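Local coordinates for protein beta-lactamase (Burkholderia cenocepacia, PDB 5E2G) that probably hydrolyses beta-lactams to substituted beta-amino acids, as a member of the class C beta-lactamase family, at residues L156-A161 against G213-P218. Sequence-based numbering, arbitrary orientation.
Sequences LGWLTA and GMLWQP
Gly157, in the middle of helix 150-164, brings its backbone against Pro218 of the short helix 216-220, the two CA atoms standing 5.1 Å apart. CB of Pro218 points toward the longer helix and rests 3.9 Å from CA of Gly157. With no side chain at Gly157, the two backbones can come this near. CG of Pro218 lies a little farther along, 4.3 Å from the backbone N of Trp158.

One residue on, the indole of Trp158 meets the isobutyl end of Leu215 in a purely apolar contact. A single methyl does the touching: CD1 of Leu215 sits 3.5 Å from CD1 of Trp158 and also reaches CG and CB, approaching the ring obliquely while the two side chains cross at about a right angle. With CG anti to its carbonyl carbon (chi1 -69°), Leu215 swings this branch over to the tryptophan. Leu215 is the N-cap residue of the short helix, and a type II turn from Gly213 to Trp216 leads into it. Trp158 is deposited in two conformers, so the details hold for the one described here.

On the longer helix, the carbonyl O of Leu156 is gripped twice by Thr160, by its N and by its OG1 at 2.8 Å, from opposite faces of the carbonyl plane.

Leu129 of helix 126-135 touches both Trp158 and Leu215 and so joins this apolar contact, while Phe168 of helix 168-180 packs on Pro218. Thr160 lies against helix 64-77, whose Thr68 hydrogen-bonds through OG1 to the carbonyl O of Pro218, so the contact sits within the helical part of the fold, among helices 64-77, 126-135 and 168-180.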
loop_
_atom_site.group_PDB
_atom_site.type_symbol
_atom_site.label_atom_id
_atom_site.label_comp_id
_atom_site.label_asym_id
_atom_site.label_seq_id
_atom_site.Cartn_x
_atom_site.Cartn_y
_atom_site.Cartn_z
ATOM N N LEU A 156 -4.250 12.659 1.983
ATOM C CA LEU A 156 -4.362 12.538 0.533
ATOM C C LEU A 156 -5.726 11.980 0.153
ATOM O O LEU A 156 -6.386 12.492 -0.757
ATOM C CB LEU A 156 -3.244 11.657 -0.033
ATOM C CG LEU A 156 -3.215 11.472 -1.560
ATOM C CD1 LEU A 156 -2.957 12.794 -2.280
ATOM C CD2 LEU A 156 -2.186 10.427 -1.973
ATOM N N GLY A 157 -6.169 10.933 0.853
ATOM C CA GLY A 157 -7.463 10.350 0.549
ATOM C C GLY A 157 -8.612 11.275 0.892
ATOM O O GLY A 157 -9.590 11.363 0.143
ATOM N N TRP A 158 -8.519 11.957 2.038
ATOM C CA TRP A 158 -9.544 12.920 2.426
ATOM C C TRP A 158 -9.739 13.966 1.343
ATOM O O TRP A 158 -10.866 14.225 0.906
ATOM C CB TRP A 158 -9.155 13.596 3.742
ATOM C CG TRP A 158 -10.249 13.608 4.763
ATOM C CD1 TRP A 158 -10.842 12.519 5.331
ATOM C CD2 TRP A 158 -10.871 14.757 5.355
ATOM N NE1 TRP A 158 -11.800 12.916 6.234
ATOM C CE2 TRP A 158 -11.836 14.284 6.269
ATOM C CE3 TRP A 158 -10.708 16.137 5.200
ATOM C CZ2 TRP A 158 -12.636 15.138 7.021
ATOM C CZ3 TRP A 158 -11.502 16.986 5.955
ATOM C CH2 TRP A 158 -12.453 16.482 6.854
ATOM N N LEU A 159 -8.638 14.562 0.883
ATOM C CA LEU A 159 -8.713 15.675 -0.053
ATOM C C LEU A 159 -9.154 15.223 -1.435
ATOM O O LEU A 159 -9.853 15.967 -2.128
ATOM C CB LEU A 159 -7.362 16.378 -0.125
ATOM C CG LEU A 159 -6.926 17.015 1.197
ATOM C CD1 LEU A 159 -5.434 17.354 1.183
ATOM C CD2 LEU A 159 -7.765 18.248 1.520
ATOM N N THR A 160 -8.765 14.013 -1.844
ATOM C CA THR A 160 -9.253 13.449 -3.102
ATOM C C THR A 160 -10.769 13.261 -3.077
ATOM O O THR A 160 -11.456 13.543 -4.066
ATOM C CB THR A 160 -8.558 12.119 -3.373
ATOM O OG1 THR A 160 -7.146 12.334 -3.468
ATOM C CG2 THR A 160 -9.078 11.490 -4.660
ATOM N N ALA A 161 -11.308 12.793 -1.950
ATOM C CA ALA A 161 -12.751 12.647 -1.831
ATOM C C ALA A 161 -13.453 13.999 -1.890
ATOM O O ALA A 161 -14.519 14.120 -2.503
ATOM C CB ALA A 161 -13.095 11.911 -0.544
ATOM N N GLY A 213 -8.458 4.902 14.120
ATOM C CA GLY A 213 -8.265 6.305 14.418
ATOM C C GLY A 213 -8.890 7.183 13.347
ATOM O O GLY A 213 -9.683 6.746 12.514
HETATM N N MSE A 214 -8.523 8.459 13.381
HETATM C CA MSE A 214 -8.984 9.385 12.350
HETATM C C MSE A 214 -8.090 9.233 11.121
HETATM O O MSE A 214 -6.904 8.908 11.255
HETATM C CB MSE A 214 -8.985 10.826 12.870
HETATM C CG MSE A 214 -9.662 11.864 11.964
HETATM SE SE MSE A 214 -11.503 11.475 11.412
HETATM C CE MSE A 214 -12.278 11.021 13.142
ATOM N N LEU A 215 -8.659 9.461 9.934
ATOM C CA LEU A 215 -7.991 9.132 8.678
ATOM C C LEU A 215 -7.588 7.663 8.647
ATOM O O LEU A 215 -6.551 7.306 8.087
ATOM C CB LEU A 215 -6.761 10.013 8.431
ATOM C CG LEU A 215 -6.861 11.509 8.115
ATOM C CD1 LEU A 215 -7.911 11.772 7.062
ATOM C CD2 LEU A 215 -7.122 12.340 9.354
ATOM N N TRP A 216 -8.393 6.798 9.265
ATOM C CA TRP A 216 -8.052 5.378 9.289
ATOM C C TRP A 216 -8.326 4.707 7.956
ATOM O O TRP A 216 -7.618 3.771 7.578
ATOM C CB TRP A 216 -8.838 4.652 10.383
ATOM C CG TRP A 216 -10.304 4.472 10.068
ATOM C CD1 TRP A 216 -11.324 5.338 10.368
ATOM C CD2 TRP A 216 -10.909 3.359 9.389
ATOM N NE1 TRP A 216 -12.522 4.830 9.918
ATOM C CE2 TRP A 216 -12.296 3.616 9.318
ATOM C CE3 TRP A 216 -10.413 2.168 8.839
ATOM C CZ2 TRP A 216 -13.191 2.728 8.709
ATOM C CZ3 TRP A 216 -11.306 1.286 8.243
ATOM C CH2 TRP A 216 -12.677 1.573 8.182
ATOM N N GLN A 217 -9.363 5.139 7.252
ATOM C CA GLN A 217 -9.690 4.509 5.976
ATOM C C GLN A 217 -8.634 4.776 4.915
ATOM O O GLN A 217 -8.188 3.814 4.263
ATOM C CB GLN A 217 -11.072 4.970 5.512
ATOM C CG GLN A 217 -11.932 5.522 6.621
ATOM C CD GLN A 217 -13.257 6.031 6.116
ATOM O OE1 GLN A 217 -13.358 7.161 5.637
ATOM N NE2 GLN A 217 -14.287 5.196 6.212
ATOM N N PRO A 218 -8.184 6.019 4.683
ATOM C CA PRO A 218 -7.235 6.235 3.584
ATOM C C PRO A 218 -5.853 5.682 3.860
ATOM O O PRO A 218 -5.136 5.358 2.907
ATOM C CB PRO A 218 -7.201 7.767 3.435
ATOM C CG PRO A 218 -8.317 8.290 4.264
ATOM C CD PRO A 218 -8.503 7.293 5.356
#